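Local coordinates for conserved hypothetical protein (Pyrococcus furiosus, PDB 1Y81) that is of unknown function but belongs to the CoA-binding domain family of Rossmann-like folds and holds coenzyme A in a pocket of its single chain, at residues F99-E104 with G122-V127; V81-A86 with E106-F111. One frame throughout, in Å; residues are numbered along the deposited sequence.

Contact 1 of 2, residues F99-E104 with G122-V127; sequences FQPGAE and GRCIMV. With COA (coenzyme A), chain C; SCN (thiocyanate ion), chain B.
The amide of Gln-100 makes the direct hydrogen bond between 99-104 and 122-127. Gln-100 OE1 accepts the backbone N-H of Ile-125 at 2.9 Å; the bond is nearly straight (164°) and lies in the carbonyl plane on a lone pair. Trp-98 NE1 also bonds to OE1, so two donors fix the rotation of the amide and turn NE2 toward coenzyme A. There Gln-100 NE2 donates to COA O5P, 2.9 Å away, and to the nitrogen of a thiocyanate ion, probably from the crystallisation liquor, which Met-126 N, at the start of the helix, also binds. Glutamine suits this place because one end accepts while the other donates. A bend at chi2 (-67°) brings the amide back to the second segment, where CG2 of Ile-125 packs against OE1 and CD.

Cys-124, the N-cap residue, carries a disulfide to the coenzyme: its SG lies 2.1 Å from COA S1P. The ring of Pro-101 backs this bond, with CD 3.4 Å from COA S1P and CG 4.0 Å from Cys-124 SG.

Two waters bridge the backbones, each donating to Phe-99 O; one accepts from Arg-123 N, the other from Gly-122 N while also donating to Glu-104 OE1. Glu-104 OE1 also takes Gly-102 N at 2.8 Å, bracing the type II turn 100-103, whose third position, with positive phi, calls for glycine.

The turn leaves the C-terminal end of strand 96-99, where Rossmann-like folds place their ligands, while Gln-100 and Ile-125 both pack on Ile-33 of helix 29-39 and Val-74 of strand 72-75.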
# COMPACT_ATOMS: atom_id res chain seq x y z
N PHE A 99 6.52 -2.48 -1.83
CA PHE A 99 6.97 -1.09 -1.85
C PHE A 99 7.31 -0.65 -3.26
O PHE A 99 8.19 -1.24 -3.91
CB PHE A 99 8.18 -0.89 -0.91
CG PHE A 99 7.85 -1.16 0.54
CD1 PHE A 99 7.57 -0.10 1.41
CD2 PHE A 99 7.82 -2.47 1.03
CE1 PHE A 99 7.24 -0.35 2.78
CE2 PHE A 99 7.49 -2.73 2.37
CZ PHE A 99 7.19 -1.68 3.25
N GLN A 100 6.61 0.38 -3.75
CA GLN A 100 6.96 1.00 -5.04
C GLN A 100 8.35 1.59 -4.92
O GLN A 100 8.75 2.00 -3.83
CB GLN A 100 5.97 2.11 -5.41
CG GLN A 100 4.64 1.59 -5.86
CD GLN A 100 4.70 0.84 -7.16
OE1 GLN A 100 4.77 -0.39 -7.18
NE2 GLN A 100 4.67 1.58 -8.29
N PRO A 101 9.12 1.59 -6.04
CA PRO A 101 10.44 2.22 -6.01
C PRO A 101 10.36 3.64 -5.47
O PRO A 101 9.54 4.45 -5.95
CB PRO A 101 10.86 2.22 -7.48
CG PRO A 101 10.21 1.04 -8.06
CD PRO A 101 8.84 0.98 -7.36
N GLY A 102 11.20 3.92 -4.47
CA GLY A 102 11.25 5.22 -3.80
C GLY A 102 10.67 5.18 -2.40
O GLY A 102 10.95 6.06 -1.58
N ALA A 103 9.87 4.14 -2.14
CA ALA A 103 9.19 3.93 -0.86
C ALA A 103 10.01 3.00 0.06
O ALA A 103 9.76 2.92 1.27
CB ALA A 103 7.79 3.35 -1.08
N GLU A 104 10.97 2.28 -0.52
CA GLU A 104 11.76 1.31 0.25
C GLU A 104 12.93 1.94 1.01
O GLU A 104 13.34 3.08 0.74
CB GLU A 104 12.26 0.19 -0.68
CG GLU A 104 13.55 0.52 -1.48
CD GLU A 104 13.34 1.52 -2.62
OE1 GLU A 104 12.18 1.75 -3.03
OE2 GLU A 104 14.37 2.07 -3.11
N GLY A 122 11.78 -2.53 -5.38
CA GLY A 122 12.31 -2.30 -6.74
C GLY A 122 11.47 -2.74 -7.91
O GLY A 122 11.93 -2.68 -9.06
N ARG A 123 10.24 -3.20 -7.64
CA ARG A 123 9.33 -3.68 -8.68
C ARG A 123 8.13 -2.75 -8.79
O ARG A 123 7.57 -2.31 -7.78
CB ARG A 123 8.85 -5.10 -8.40
CG ARG A 123 9.91 -6.19 -8.59
CD ARG A 123 9.27 -7.57 -8.75
NE ARG A 123 8.72 -8.07 -7.49
CZ ARG A 123 7.76 -8.99 -7.41
NH1 ARG A 123 7.21 -9.50 -8.51
NH2 ARG A 123 7.33 -9.39 -6.22
N CYS A 124 7.74 -2.48 -10.03
CA CYS A 124 6.66 -1.58 -10.33
C CYS A 124 5.31 -2.32 -10.42
O CYS A 124 5.11 -3.10 -11.33
CB CYS A 124 6.97 -0.88 -11.65
SG CYS A 124 8.40 0.21 -11.58
N ILE A 125 4.38 -2.04 -9.49
CA ILE A 125 3.06 -2.74 -9.45
C ILE A 125 2.25 -2.69 -10.76
O ILE A 125 1.60 -3.68 -11.12
CB ILE A 125 2.17 -2.27 -8.23
CG1 ILE A 125 0.99 -3.22 -7.97
CG2 ILE A 125 1.68 -0.84 -8.42
CD1 ILE A 125 1.39 -4.59 -7.52
N MSE A 126 2.24 -1.55 -11.47
CA MSE A 126 1.48 -1.48 -12.72
C MSE A 126 2.14 -2.31 -13.84
O MSE A 126 1.45 -2.91 -14.65
CB MSE A 126 1.23 -0.03 -13.19
CG MSE A 126 0.57 0.85 -12.13
SE MSE A 126 0.07 2.61 -12.85
CE MSE A 126 1.73 3.68 -12.65
N VAL A 127 3.47 -2.34 -13.86
CA VAL A 127 4.20 -3.23 -14.75
C VAL A 127 3.88 -4.69 -14.42
O VAL A 127 3.49 -5.47 -15.31
CB VAL A 127 5.73 -3.00 -14.67
CG1 VAL A 127 6.50 -4.10 -15.45
CG2 VAL A 127 6.08 -1.61 -15.20
N1A COA C . -0.80 6.81 5.48
C2A COA C . -1.32 6.90 4.21
N3A COA C . -0.91 7.91 3.37
C4A COA C . -0.02 8.84 3.81
C5A COA C . 0.52 8.77 5.09
C6A COA C . 0.13 7.74 5.94
N6A COA C . 0.62 7.65 7.16
N7A COA C . 1.39 9.80 5.23
C8A COA C . 1.41 10.50 4.07
N9A COA C . 0.54 9.91 3.19
C1B COA C . 0.19 10.34 1.82
C2B COA C . 0.55 11.80 1.54
O2B COA C . -0.26 12.76 2.27
C3B COA C . 0.38 11.78 0.01
O3B COA C . -0.96 11.93 -0.40
P3B COA C . -1.60 13.40 -0.67
O7A COA C . -2.95 13.50 -0.02
O8A COA C . -1.70 13.55 -2.14
O9A COA C . -0.74 14.42 0.02
C4B COA C . 0.82 10.37 -0.40
O4B COA C . 0.79 9.58 0.80
C5B COA C . 2.22 10.33 -1.05
O5B COA C . 3.13 10.91 -0.14
P1A COA C . 4.09 12.12 -0.57
O1A COA C . 4.80 12.67 0.64
O2A COA C . 3.30 13.14 -1.36
O3A COA C . 5.15 11.32 -1.49
P2A COA C . 5.34 11.51 -3.07
O4A COA C . 5.88 12.89 -3.36
O5A COA C . 4.14 11.22 -3.90
O6A COA C . 6.44 10.41 -3.40
CBP COA C . 7.51 8.26 -3.24
CCP COA C . 6.17 9.03 -3.23
CDP COA C . 7.18 6.78 -3.03
CEP COA C . 8.38 8.72 -2.08
CAP COA C . 8.27 8.50 -4.56
OAP COA C . 9.55 7.89 -4.53
C9P COA C . 7.43 7.91 -5.66
O9P COA C . 6.52 8.73 -6.32
N8P COA C . 7.58 6.60 -5.88
C7P COA C . 6.80 5.80 -6.82
C6P COA C . 7.22 5.92 -8.23
C5P COA C . 6.38 4.97 -9.04
O5P COA C . 5.35 4.43 -8.59
N4P COA C . 6.87 4.83 -10.25
C3P COA C . 6.33 4.02 -11.29
C2P COA C . 7.41 3.06 -11.80
S1P COA C . 7.90 1.88 -10.50
S SCN B . 4.61 1.82 -13.94
C SCN B . 4.24 1.37 -12.28
N SCN B . 4.00 0.99 -11.21
O HOH W 1 8.40 -3.58 -5.37
O HOH W 2 10.87 -0.46 -3.73

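Contact 2 of 2, residues V81-A86 with E106-F111; sequences VGLQVA and EEIRRF. With COA (coenzyme A), chain C.
Leu-83 reaches across to helix 106-111 and sets both of its methyls against it. Leu-83 CD1 lies 3.9 Å from Ile-108 CG1 and also touches Phe-111 CB, while Leu-83 CD2 meets the carboxylate end of Glu-107, 3.5 Å from Glu-107 CD. Leu-83 and Glu-107 cross at about a right angle, and the extended chain of Glu-107 offers its CG to the leucine as well. Leucine, with its forked end, can thus serve the apolar seam and its more exposed margin together.

Ile-108 packs back from the other helix. With CG1 beside its backbone N (chi1 -70°) and the chain then running straight on, Ile-108 CD1 arrives over the backbone of Gly-82, 4.1 Å from Gly-82 C. Gly-82, with no side chain, lets that methyl come close to the backbone.

Phe-111 extends the apolar contact one turn farther on. Its ring turns an edge to the carbonyl oxygen of Ala-86, CE2 of Phe-111 standing 3.7 Å from Ala-86 O. The same Phe-111 CE2 is 4.2 Å from Ala-86 CB, and the small alanine leaves room for the ring.

No hydrogen bond joins the segments. Within 106-111, Arg-109 grips Glu-106 side-on through NE and NH2, a salt bridge directed away from the seam.

The two helix segments run almost parallel, 15° apart with axes 9.6 Å from each other, as expected for successive helices on one face of a parallel Rossmann-like sheet. Ala-86 and Ile-108 rest on Phe-99 of strand 96-99, Phe-111 continues onto Lys-87 and Val-90, and Val-81 and Val-85 touch the adenine end of coenzyme A.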
# COMPACT_ATOMS: atom_id res chain seq x y z
N VAL A 81 7.65 7.43 6.53
CA VAL A 81 6.23 7.10 6.72
C VAL A 81 5.99 5.59 6.56
O VAL A 81 5.28 4.98 7.36
CB VAL A 81 5.32 7.89 5.73
CG1 VAL A 81 3.83 7.45 5.85
CG2 VAL A 81 5.46 9.35 5.95
N GLY A 82 6.58 5.01 5.53
CA GLY A 82 6.46 3.59 5.25
C GLY A 82 6.90 2.69 6.40
O GLY A 82 6.27 1.68 6.66
N LEU A 83 7.98 3.07 7.10
CA LEU A 83 8.45 2.25 8.23
C LEU A 83 7.36 2.13 9.31
O LEU A 83 7.07 1.04 9.78
CB LEU A 83 9.74 2.81 8.83
CG LEU A 83 10.39 1.98 9.94
CD1 LEU A 83 10.93 0.64 9.43
CD2 LEU A 83 11.49 2.79 10.58
N GLN A 84 6.76 3.28 9.66
CA GLN A 84 5.70 3.34 10.68
C GLN A 84 4.50 2.49 10.26
O GLN A 84 3.97 1.67 11.05
CB GLN A 84 5.23 4.77 10.92
CG GLN A 84 6.32 5.79 11.30
CD GLN A 84 5.92 7.24 10.95
OE1 GLN A 84 4.76 7.53 10.63
NE2 GLN A 84 6.90 8.14 11.00
N VAL A 85 4.07 2.70 9.02
CA VAL A 85 2.91 1.99 8.48
C VAL A 85 3.15 0.48 8.36
O VAL A 85 2.25 -0.32 8.61
CB VAL A 85 2.44 2.60 7.13
CG1 VAL A 85 1.28 1.81 6.52
CG2 VAL A 85 2.06 4.07 7.34
N ALA A 86 4.37 0.09 7.98
CA ALA A 86 4.70 -1.34 7.85
C ALA A 86 4.64 -2.03 9.21
O ALA A 86 4.19 -3.15 9.29
CB ALA A 86 6.07 -1.55 7.18
N GLU A 106 16.58 0.43 3.70
CA GLU A 106 17.21 -0.68 4.40
C GLU A 106 16.66 -0.87 5.83
O GLU A 106 16.57 -2.01 6.31
CB GLU A 106 18.74 -0.55 4.38
CG GLU A 106 19.33 -0.68 2.96
CD GLU A 106 18.90 -1.97 2.26
OE1 GLU A 106 18.99 -3.04 2.90
OE2 GLU A 106 18.45 -1.92 1.09
N GLU A 107 16.27 0.22 6.48
CA GLU A 107 15.60 0.12 7.80
C GLU A 107 14.29 -0.66 7.72
O GLU A 107 13.97 -1.45 8.61
CB GLU A 107 15.38 1.51 8.43
CG GLU A 107 14.80 1.43 9.85
CD GLU A 107 14.95 2.71 10.67
OE1 GLU A 107 15.21 3.78 10.08
OE2 GLU A 107 14.80 2.64 11.92
N ILE A 108 13.53 -0.44 6.64
CA ILE A 108 12.33 -1.22 6.36
C ILE A 108 12.70 -2.67 6.08
O ILE A 108 12.05 -3.59 6.57
CB ILE A 108 11.54 -0.61 5.16
CG1 ILE A 108 10.91 0.74 5.56
CG2 ILE A 108 10.51 -1.58 4.64
CD1 ILE A 108 10.24 1.49 4.40
N ARG A 109 13.75 -2.87 5.29
CA ARG A 109 14.20 -4.22 4.97
C ARG A 109 14.54 -4.97 6.27
O ARG A 109 14.08 -6.09 6.46
CB ARG A 109 15.40 -4.21 4.02
CG ARG A 109 15.60 -5.53 3.29
CD ARG A 109 17.02 -5.66 2.68
NE ARG A 109 17.30 -4.68 1.64
CZ ARG A 109 16.93 -4.80 0.37
NH1 ARG A 109 16.23 -5.85 -0.04
NH2 ARG A 109 17.25 -3.85 -0.50
N ARG A 110 15.31 -4.31 7.13
CA ARG A 110 15.72 -4.87 8.44
C ARG A 110 14.52 -5.30 9.28
O ARG A 110 14.49 -6.42 9.81
CB ARG A 110 16.52 -3.83 9.22
CD ARG A 110 19.39 -3.12 9.08
NE ARG A 110 19.06 -1.72 9.37
CZ ARG A 110 19.55 -0.68 8.70
NH1 ARG A 110 20.39 -0.86 7.68
NH2 ARG A 110 19.19 0.55 9.05
N PHE A 111 13.52 -4.42 9.39
CA PHE A 111 12.32 -4.72 10.16
C PHE A 111 11.51 -5.88 9.55
O PHE A 111 11.03 -6.76 10.28
CB PHE A 111 11.44 -3.47 10.30
CG PHE A 111 10.03 -3.78 10.73
CD1 PHE A 111 9.74 -4.09 12.06
CD2 PHE A 111 9.00 -3.79 9.79
CE1 PHE A 111 8.44 -4.39 12.45
CE2 PHE A 111 7.70 -4.09 10.17
CZ PHE A 111 7.42 -4.40 11.50
N1A COA C . -0.80 6.81 5.48
C2A COA C . -1.32 6.90 4.21
N3A COA C . -0.91 7.91 3.37
C4A COA C . -0.02 8.84 3.81
C5A COA C . 0.52 8.77 5.09
C6A COA C . 0.13 7.74 5.94
N6A COA C . 0.62 7.65 7.16
N7A COA C . 1.39 9.80 5.23
C8A COA C . 1.41 10.50 4.07
N9A COA C . 0.54 9.91 3.19
C1B COA C . 0.19 10.34 1.82
C2B COA C . 0.55 11.80 1.54
O2B COA C . -0.26 12.76 2.27
C3B COA C . 0.38 11.78 0.01
O3B COA C . -0.96 11.93 -0.40
P3B COA C . -1.60 13.40 -0.67
O7A COA C . -2.95 13.50 -0.02
O8A COA C . -1.70 13.55 -2.14
O9A COA C . -0.74 14.42 0.02
C4B COA C . 0.82 10.37 -0.40
O4B COA C . 0.79 9.58 0.80
C5B COA C . 2.22 10.33 -1.05
O5B COA C . 3.13 10.91 -0.14
P1A COA C . 4.09 12.12 -0.57
O1A COA C . 4.80 12.67 0.64
O2A COA C . 3.30 13.14 -1.36
O3A COA C . 5.15 11.32 -1.49
P2A COA C . 5.34 11.51 -3.07
O4A COA C . 5.88 12.89 -3.36
O5A COA C . 4.14 11.22 -3.90
O6A COA C . 6.44 10.41 -3.40
CBP COA C . 7.51 8.26 -3.24
CCP COA C . 6.17 9.03 -3.23
CDP COA C . 7.18 6.78 -3.03
CEP COA C . 8.38 8.72 -2.08
CAP COA C . 8.27 8.50 -4.56
OAP COA C . 9.55 7.89 -4.53
C9P COA C . 7.43 7.91 -5.66
O9P COA C . 6.52 8.73 -6.32
N8P COA C . 7.58 6.60 -5.88
C7P COA C . 6.80 5.80 -6.82
C6P COA C . 7.22 5.92 -8.23
C5P COA C . 6.38 4.97 -9.04
O5P COA C . 5.35 4.43 -8.59
N4P COA C . 6.87 4.83 -10.25
C3P COA C . 6.33 4.02 -11.29
C2P COA C . 7.41 3.06 -11.80
S1P COA C . 7.90 1.88 -10.50

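How the contacts relate
From the N terminus the chain first reaches 81-86 in helix 79-91, then passes through strand 96-99 into 99-104, helix 106-115, strand 118-120 and finally 122-127. Contact 2 closes the helix-strand-helix passage from 79-91 through strand 96-99 to 106-115; contact 1 closes the beta-alpha-beta crossover from strand 96-99 through helix 106-115 to strand 118-120, and reaches the start of helix 125-128. Their segments alternate, so the two closures cross rather than nest. Their centres are 14 Å apart, yet they touch where Phe-99 CZ packs on Ile-108 CG2 and Ala-86 CB. Coenzyme A spans them, its adenine beside contact 2 and its sulfur end, joined to Cys-124, at contact 1.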